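Local coordinates for protein transcription termination factor FttA (Pyrococcus horikoshii, PDB 3AF6) that probably terminates transcription by cleaving nascent RNA at the exit channel of RNA polymerase, acting as a two-zinc metallo-beta-lactamase-fold nuclease, at residues D166-K169 with F170-V174; L206-D210 with E211-L215; E532-K535 with Q536-D540. All coordinates share one frame; numbering follows the deposited sequence.

Each of the three contacts is local, joining neighbours along one continuous piece of chain. Interactions 1 and 3 both rest on i to i+4 backbone hydrogen bonds, but interaction 1 lies in the body of helix 164-178, partly buried and with charged side chains toward solvent, whereas interaction 3 captures the end of helix 529-537 in the beta-CASP region. Interaction 2 is a buried beta hairpin in the metallo-beta-lactamase region, with cross-strand bonds and a turn organised by a threonine hydroxyl. The centres of interactions 1 and 2 are about 22 Å apart, while the centre of interaction 3 lies about 50 Å from that of interaction 1, across the centre of the chain.

Interaction 1: residues D166-K169 with F170-V174; sequences DRRK and FLRQV
Two and a half turns of helix 164-178, in the region assigned to the archaeal CPSF-KH domain, carry this contact, in which Arg167 meets Phe170 and Leu171. Four successive i to i+4 bonds establish the helix, from Phe170 N to Asp166 O at 2.8 Å through Gln173 N to Lys169 O at 3.1 Å. Arg167 sets out away from residues 170-174, but bends at chi2 and chi3 (142° and -93°) bring its guanidinium back alongside them. There Phe170 CD2 lies over one guanidinium face, with Arg167 NH1 4.0 Å from Phe170 CE2, and Arg167 NH2 reaches Leu171 CD2 at 3.7 Å. The planes of the guanidinium and ring stand 62° apart, which excludes a parallel stack. On the outer surface Lys169 CE passes 3.8 Å from Gln173 OE1, while Arg168 and Arg172 run side by side and Arg172 NH1 has its salt bridge with Glu36. Val174 CG2 sits 3.5 Å above one face of the Phe170 ring, offset toward its rim. The buried side faces strand 320-322: Phe170 and Leu171 both touch Ile321, the Phe170 ring meets His319, and Arg167 NH1 makes weak hydrogen bonds to Lys318 O and Thr320 O.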
loop_
_atom_site.group_PDB
_atom_site.type_symbol
_atom_site.label_atom_id
_atom_site.label_comp_id
_atom_site.label_asym_id
_atom_site.label_seq_id
_atom_site.Cartn_x
_atom_site.Cartn_y
_atom_site.Cartn_z
ATOM N N ASP A 166 24.280 -4.343 -0.712
ATOM C CA ASP A 166 23.313 -5.224 -1.354
ATOM C C ASP A 166 22.384 -4.501 -2.325
ATOM O O ASP A 166 22.314 -4.853 -3.502
ATOM C CB ASP A 166 22.466 -5.954 -0.308
ATOM C CG ASP A 166 23.272 -6.944 0.513
ATOM O OD1 ASP A 166 24.209 -7.556 -0.041
ATOM O OD2 ASP A 166 22.951 -7.120 1.710
ATOM N N ARG A 167 21.674 -3.489 -1.837
ATOM C CA ARG A 167 20.743 -2.755 -2.683
ATOM C C ARG A 167 21.325 -2.389 -4.041
ATOM O O ARG A 167 20.628 -2.435 -5.051
ATOM C CB ARG A 167 20.244 -1.497 -1.973
ATOM C CG ARG A 167 19.303 -0.655 -2.828
ATOM C CD ARG A 167 18.178 -0.059 -1.996
ATOM N NE ARG A 167 16.985 -0.904 -1.986
ATOM C CZ ARG A 167 16.051 -0.900 -2.933
ATOM N NH1 ARG A 167 15.007 -1.711 -2.831
ATOM N NH2 ARG A 167 16.145 -0.080 -3.971
ATOM N N ARG A 168 22.602 -2.031 -4.062
ATOM C CA ARG A 168 23.276 -1.667 -5.303
ATOM C C ARG A 168 23.382 -2.910 -6.188
ATOM O O ARG A 168 23.108 -2.870 -7.388
ATOM C CB ARG A 168 24.673 -1.136 -4.984
ATOM C CG ARG A 168 25.403 -0.461 -6.139
ATOM C CD ARG A 168 26.878 -0.259 -5.780
ATOM N NE ARG A 168 27.053 0.133 -4.378
ATOM C CZ ARG A 168 28.206 0.064 -3.712
ATOM N NH1 ARG A 168 29.303 -0.380 -4.319
ATOM N NH2 ARG A 168 28.258 0.424 -2.431
ATOM N N LYS A 169 23.784 -4.018 -5.579
ATOM C CA LYS A 169 23.928 -5.270 -6.301
ATOM C C LYS A 169 22.582 -5.662 -6.888
ATOM O O LYS A 169 22.472 -5.966 -8.074
ATOM C CB LYS A 169 24.428 -6.363 -5.350
ATOM C CG LYS A 169 24.541 -7.743 -5.974
ATOM C CD LYS A 169 25.155 -8.734 -4.999
ATOM C CE LYS A 169 25.395 -10.090 -5.658
ATOM N NZ LYS A 169 26.150 -11.026 -4.775
ATOM N N PHE A 170 21.563 -5.634 -6.034
ATOM C CA PHE A 170 20.194 -5.981 -6.392
ATOM C C PHE A 170 19.647 -5.162 -7.550
ATOM O O PHE A 170 19.038 -5.704 -8.467
ATOM C CB PHE A 170 19.294 -5.796 -5.170
ATOM C CG PHE A 170 17.829 -5.726 -5.490
ATOM C CD1 PHE A 170 17.129 -6.864 -5.861
ATOM C CD2 PHE A 170 17.154 -4.508 -5.427
ATOM C CE1 PHE A 170 15.771 -6.797 -6.167
ATOM C CE2 PHE A 170 15.797 -4.425 -5.731
ATOM C CZ PHE A 170 15.102 -5.575 -6.101
ATOM N N LEU A 171 19.850 -3.852 -7.502
ATOM C CA LEU A 171 19.350 -2.992 -8.557
ATOM C C LEU A 171 20.045 -3.244 -9.887
ATOM O O LEU A 171 19.397 -3.240 -10.933
ATOM C CB LEU A 171 19.479 -1.525 -8.146
ATOM C CG LEU A 171 18.599 -1.129 -6.950
ATOM C CD1 LEU A 171 18.872 0.311 -6.558
ATOM C CD2 LEU A 171 17.126 -1.317 -7.297
ATOM N N ARG A 172 21.354 -3.475 -9.866
ATOM C CA ARG A 172 22.056 -3.735 -11.118
ATOM C C ARG A 172 21.519 -5.007 -11.765
ATOM O O ARG A 172 21.347 -5.060 -12.982
ATOM C CB ARG A 172 23.575 -3.847 -10.901
ATOM C CG ARG A 172 24.337 -2.556 -11.238
ATOM C CD ARG A 172 25.854 -2.766 -11.342
ATOM N NE ARG A 172 26.526 -2.819 -10.042
ATOM C CZ ARG A 172 26.709 -1.770 -9.241
ATOM N NH1 ARG A 172 26.270 -0.566 -9.595
ATOM N NH2 ARG A 172 27.338 -1.923 -8.083
ATOM N N GLN A 173 21.246 -6.027 -10.951
ATOM C CA GLN A 173 20.709 -7.283 -11.465
ATOM C C GLN A 173 19.345 -7.051 -12.112
ATOM O O GLN A 173 19.153 -7.362 -13.289
ATOM C CB GLN A 173 20.584 -8.309 -10.341
ATOM C CG GLN A 173 21.910 -8.907 -9.892
ATOM C CD GLN A 173 21.777 -9.733 -8.617
ATOM O OE1 GLN A 173 22.674 -10.506 -8.261
ATOM N NE2 GLN A 173 20.656 -9.563 -7.917
ATOM N N VAL A 174 18.404 -6.500 -11.349
ATOM C CA VAL A 174 17.068 -6.216 -11.872
ATOM C C VAL A 174 17.167 -5.563 -13.251
ATOM O O VAL A 174 16.493 -5.976 -14.203
ATOM C CB VAL A 174 16.291 -5.255 -10.938
ATOM C CG1 VAL A 174 15.010 -4.795 -11.608
ATOM C CG2 VAL A 174 15.973 -5.949 -9.625
#

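Interaction 2: residues L206-D210 with E211-L215; sequences LVQTD and ESFVL
Strands 206-209 and 213-215 run antiparallel at 169°, and Val207 and Val214 form the hydrogen-bonded pair between them, with Val207 N to Val214 O at 2.9 Å and Val214 N to Val207 O at 3.2 Å. Pairs Leu206 with Leu215 and Gln208 with Phe213 are non-hydrogen-bonded, and a CA-H...O contact from Phe213 to Val207 O accompanies the latter. The hairpin supplies two adjacent strands, 204-209 and 213-216, of one mixed sheet of the metallo-beta-lactamase fold. On one face the valines lie side by side, Val207 CB 3.4 Å from Val214 CG2, and both pack on Leu353 of the second sheet, as in the interior of the beta sandwich. On the other face Gln208 crosses Phe213: Gln208 CG comes in the plane of the ring to its edge, 3.3 Å from Phe213 CE1, and the amide and ring planes differ by 32°.

At the hairpin end, Thr209 N bonds Ser212 O at 3.1 Å, and Asp210 and Glu211 fill the two loop positions. Thr209 OG1 lies between its own backbone N and carbonyl carbon (chi1 70°), which turns it back over the loop to accept Ser212 N at 2.7 Å and Glu211 N at 3.0 Å. The bond to the i+2 amide defines an ST turn.

The loop side chains are held from outside, Asp210 OD1 by Tyr184 OH and Glu211 OE2 by a salt bridge to Arg180 NE. With two amides already donating to it, the Thr209 hydroxyl probably gives its own proton to Asp334 OD2, and since Ser212 OG bonds OD1 of that carboxylate, Asp334 ties both ends of the loop to the protein beside it.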
loop_
_atom_site.group_PDB
_atom_site.type_symbol
_atom_site.label_atom_id
_atom_site.label_comp_id
_atom_site.label_asym_id
_atom_site.label_seq_id
_atom_site.Cartn_x
_atom_site.Cartn_y
_atom_site.Cartn_z
ATOM N N LEU A 206 -1.424 -14.055 -11.636
ATOM C CA LEU A 206 -0.217 -14.272 -12.406
ATOM C C LEU A 206 -0.434 -13.881 -13.848
ATOM O O LEU A 206 -1.334 -14.407 -14.502
ATOM C CB LEU A 206 0.190 -15.745 -12.331
ATOM C CG LEU A 206 1.451 -16.155 -13.093
ATOM C CD1 LEU A 206 2.682 -15.441 -12.512
ATOM C CD2 LEU A 206 1.617 -17.663 -12.980
ATOM N N VAL A 207 0.386 -12.955 -14.339
ATOM C CA VAL A 207 0.282 -12.513 -15.732
ATOM C C VAL A 207 1.394 -13.182 -16.516
ATOM O O VAL A 207 2.549 -13.133 -16.105
ATOM C CB VAL A 207 0.430 -10.970 -15.878
ATOM C CG1 VAL A 207 0.346 -10.586 -17.337
ATOM C CG2 VAL A 207 -0.657 -10.261 -15.085
ATOM N N GLN A 208 1.041 -13.805 -17.639
ATOM C CA GLN A 208 2.022 -14.505 -18.465
ATOM C C GLN A 208 2.078 -14.058 -19.916
ATOM O O GLN A 208 1.058 -13.671 -20.510
ATOM C CB GLN A 208 1.727 -16.009 -18.523
ATOM C CG GLN A 208 1.365 -16.694 -17.231
ATOM C CD GLN A 208 0.824 -18.088 -17.484
ATOM O OE1 GLN A 208 1.436 -18.883 -18.186
ATOM N NE2 GLN A 208 -0.330 -18.387 -16.911
ATOM N N THR A 209 3.283 -14.152 -20.478
ATOM C CA THR A 209 3.545 -13.901 -21.894
ATOM C C THR A 209 4.659 -14.909 -22.190
ATOM O O THR A 209 5.213 -15.502 -21.268
ATOM C CB THR A 209 4.079 -12.486 -22.193
ATOM O OG1 THR A 209 5.415 -12.365 -21.691
ATOM C CG2 THR A 209 3.173 -11.424 -21.585
ATOM N N ASP A 210 4.978 -15.123 -23.458
ATOM C CA ASP A 210 6.051 -16.047 -23.797
ATOM C C ASP A 210 7.405 -15.483 -23.364
ATOM O O ASP A 210 8.425 -16.165 -23.436
ATOM C CB ASP A 210 6.078 -16.325 -25.303
ATOM C CG ASP A 210 6.146 -15.052 -26.148
ATOM O OD1 ASP A 210 6.789 -15.094 -27.220
ATOM O OD2 ASP A 210 5.553 -14.020 -25.769
ATOM N N GLU A 211 7.414 -14.243 -22.892
ATOM C CA GLU A 211 8.667 -13.631 -22.492
ATOM C C GLU A 211 8.764 -13.296 -21.020
ATOM O O GLU A 211 9.864 -13.203 -20.486
ATOM C CB GLU A 211 8.904 -12.350 -23.301
ATOM C CG GLU A 211 10.255 -11.668 -23.064
ATOM C CD GLU A 211 11.445 -12.595 -23.319
ATOM O OE1 GLU A 211 11.304 -13.530 -24.140
ATOM O OE2 GLU A 211 12.522 -12.384 -22.714
ATOM N N SER A 212 7.630 -13.137 -20.349
ATOM C CA SER A 212 7.701 -12.723 -18.961
ATOM C C SER A 212 6.632 -13.232 -18.018
ATOM O O SER A 212 5.647 -13.843 -18.422
ATOM C CB SER A 212 7.688 -11.195 -18.899
ATOM O OG SER A 212 8.569 -10.630 -19.848
ATOM N N PHE A 213 6.842 -12.918 -16.747
ATOM C CA PHE A 213 5.928 -13.289 -15.691
ATOM C C PHE A 213 5.944 -12.225 -14.600
ATOM O O PHE A 213 7.011 -11.791 -14.138
ATOM C CB PHE A 213 6.329 -14.639 -15.089
ATOM C CG PHE A 213 6.121 -15.792 -16.013
ATOM C CD1 PHE A 213 4.835 -16.214 -16.339
ATOM C CD2 PHE A 213 7.211 -16.473 -16.552
ATOM C CE1 PHE A 213 4.632 -17.305 -17.189
ATOM C CE2 PHE A 213 7.024 -17.564 -17.398
ATOM C CZ PHE A 213 5.727 -17.983 -17.719
ATOM N N VAL A 214 4.755 -11.793 -14.208
ATOM C CA VAL A 214 4.622 -10.820 -13.143
ATOM C C VAL A 214 3.472 -11.258 -12.245
ATOM O O VAL A 214 2.449 -11.780 -12.710
ATOM C CB VAL A 214 4.340 -9.385 -13.668
ATOM C CG1 VAL A 214 5.472 -8.915 -14.560
ATOM C CG2 VAL A 214 3.028 -9.356 -14.397
ATOM N N LEU A 215 3.657 -11.049 -10.950
ATOM C CA LEU A 215 2.652 -11.406 -9.975
ATOM C C LEU A 215 1.984 -10.132 -9.484
ATOM O O LEU A 215 2.664 -9.208 -9.029
ATOM C CB LEU A 215 3.319 -12.139 -8.810
ATOM C CG LEU A 215 2.457 -12.878 -7.782
ATOM C CD1 LEU A 215 1.452 -13.771 -8.494
ATOM C CD2 LEU A 215 3.369 -13.715 -6.870
#

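Interaction 3: residues E532-K535 with Q536-D540; sequences EYFK and QLAPD
Phe534 O accepts two backbone bonds, from Ala538 N at 2.8 Å and from Leu537 N at 3.0 Å. The two differ in approach: the Ala538 amide arrives nearly along the C=O axis, whereas the Leu537 amide sits above the carbonyl plane, 60° out of it. Leu537 N is itself shared, since it also donates to Tyr533 O at 2.8 Å. One residue earlier the pattern is simpler, with Gln536 N bonded to Glu532 O at 3.0 Å and an N-H...O angle of 168°. The next i+4 position belongs to Pro539, which has no N-H to offer; its CD instead stands 3.6 Å from Lys535 O, and the regular helical bonding stops.

Outside the backbone, Glu532 and Gln536 run alongside each other, and both touch Gln507 of helix 503-511. Gln536 CB and CG fold against Glu532 O. The apolar contacts are looser. Phe534 CE1 approaches Ala538 CB at 4.3 Å, obliquely to the ring, and Tyr533 CB faces Leu537 CD1 at 4.4 Å. Phe534 reaches this place with CG anti to its backbone N (chi1 171°), and its ring packs on Leu556 and Val560 of helix 556-561 and on Ile567. The phenol of Tyr533 ends in a hydrogen bond to Asp459 OD2.

Bonds shared between i+3 and i+4 partners followed by proline mark the C-terminal end of an alpha helix, here helix 529-537, which connects strands 516-520 and 544-547 of the parallel beta-CASP sheet as the helix of a beta-alpha-beta crossover.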
loop_
_atom_site.group_PDB
_atom_site.type_symbol
_atom_site.label_atom_id
_atom_site.label_comp_id
_atom_site.label_asym_id
_atom_site.label_seq_id
_atom_site.Cartn_x
_atom_site.Cartn_y
_atom_site.Cartn_z
ATOM N N GLU A 532 -9.586 -8.534 22.601
ATOM C CA GLU A 532 -9.624 -8.466 24.052
ATOM C C GLU A 532 -10.796 -7.606 24.494
ATOM O O GLU A 532 -11.581 -8.015 25.350
ATOM C CB GLU A 532 -8.320 -7.887 24.595
ATOM C CG GLU A 532 -8.242 -7.878 26.110
ATOM C CD GLU A 532 -6.882 -7.425 26.615
ATOM O OE1 GLU A 532 -6.742 -7.207 27.846
ATOM O OE2 GLU A 532 -5.951 -7.288 25.781
ATOM N N TYR A 533 -10.908 -6.415 23.905
ATOM C CA TYR A 533 -12.002 -5.501 24.218
ATOM C C TYR A 533 -13.302 -6.245 23.988
ATOM O O TYR A 533 -14.164 -6.278 24.864
ATOM C CB TYR A 533 -11.965 -4.269 23.309
ATOM C CG TYR A 533 -10.800 -3.341 23.553
ATOM C CD1 TYR A 533 -10.698 -2.616 24.737
ATOM C CD2 TYR A 533 -9.790 -3.199 22.604
ATOM C CE1 TYR A 533 -9.617 -1.769 24.971
ATOM C CE2 TYR A 533 -8.701 -2.357 22.828
ATOM C CZ TYR A 533 -8.621 -1.648 24.014
ATOM O OH TYR A 533 -7.542 -0.828 24.249
ATOM N N PHE A 534 -13.436 -6.853 22.812
ATOM C CA PHE A 534 -14.652 -7.594 22.490
ATOM C C PHE A 534 -15.028 -8.548 23.613
ATOM O O PHE A 534 -16.087 -8.405 24.229
ATOM C CB PHE A 534 -14.495 -8.398 21.200
ATOM C CG PHE A 534 -15.639 -9.344 20.943
ATOM C CD1 PHE A 534 -16.903 -8.858 20.629
ATOM C CD2 PHE A 534 -15.461 -10.722 21.056
ATOM C CE1 PHE A 534 -17.978 -9.728 20.434
ATOM C CE2 PHE A 534 -16.528 -11.601 20.865
ATOM C CZ PHE A 534 -17.792 -11.100 20.552
ATOM N N LYS A 535 -14.152 -9.520 23.865
ATOM C CA LYS A 535 -14.363 -10.513 24.915
ATOM C C LYS A 535 -14.846 -9.878 26.211
ATOM O O LYS A 535 -15.838 -10.315 26.798
ATOM C CB LYS A 535 -13.059 -11.263 25.217
ATOM C CG LYS A 535 -12.648 -12.314 24.206
ATOM C CD LYS A 535 -11.365 -12.996 24.664
ATOM C CE LYS A 535 -10.972 -14.142 23.744
ATOM N NZ LYS A 535 -9.719 -14.820 24.188
ATOM N N GLN A 536 -14.142 -8.839 26.651
ATOM C CA GLN A 536 -14.481 -8.184 27.899
ATOM C C GLN A 536 -15.695 -7.273 27.913
ATOM O O GLN A 536 -16.237 -6.995 28.982
ATOM C CB GLN A 536 -13.268 -7.426 28.426
ATOM C CG GLN A 536 -12.143 -8.346 28.856
ATOM C CD GLN A 536 -11.197 -7.684 29.831
ATOM O OE1 GLN A 536 -11.621 -7.172 30.868
ATOM N NE2 GLN A 536 -9.905 -7.698 29.512
ATOM N N LEU A 537 -16.139 -6.803 26.753
ATOM C CA LEU A 537 -17.299 -5.921 26.736
ATOM C C LEU A 537 -18.590 -6.656 26.377
ATOM O O LEU A 537 -19.669 -6.289 26.835
ATOM C CB LEU A 537 -17.063 -4.762 25.762
ATOM C CG LEU A 537 -15.829 -3.885 26.021
ATOM C CD1 LEU A 537 -15.753 -2.792 24.982
ATOM C CD2 LEU A 537 -15.900 -3.269 27.406
ATOM N N ALA A 538 -18.467 -7.711 25.579
ATOM C CA ALA A 538 -19.618 -8.490 25.121
ATOM C C ALA A 538 -20.775 -8.679 26.108
ATOM O O ALA A 538 -21.930 -8.421 25.774
ATOM C CB ALA A 538 -19.145 -9.854 24.612
ATOM N N PRO A 539 -20.483 -9.144 27.335
ATOM C CA PRO A 539 -21.539 -9.358 28.330
ATOM C C PRO A 539 -22.401 -8.142 28.677
ATOM O O PRO A 539 -23.626 -8.231 28.683
ATOM C CB PRO A 539 -20.769 -9.878 29.541
ATOM C CG PRO A 539 -19.636 -10.608 28.916
ATOM C CD PRO A 539 -19.191 -9.639 27.843
ATOM N N ASP A 540 -21.761 -7.010 28.961
ATOM C CA ASP A 540 -22.483 -5.798 29.340
ATOM C C ASP A 540 -23.241 -5.112 28.194
ATOM O O ASP A 540 -22.645 -4.692 27.197
ATOM C CB ASP A 540 -21.513 -4.802 29.978
ATOM C CG ASP A 540 -22.226 -3.687 30.712
ATOM O OD1 ASP A 540 -23.473 -3.602 30.600
ATOM O OD2 ASP A 540 -21.536 -2.897 31.396
#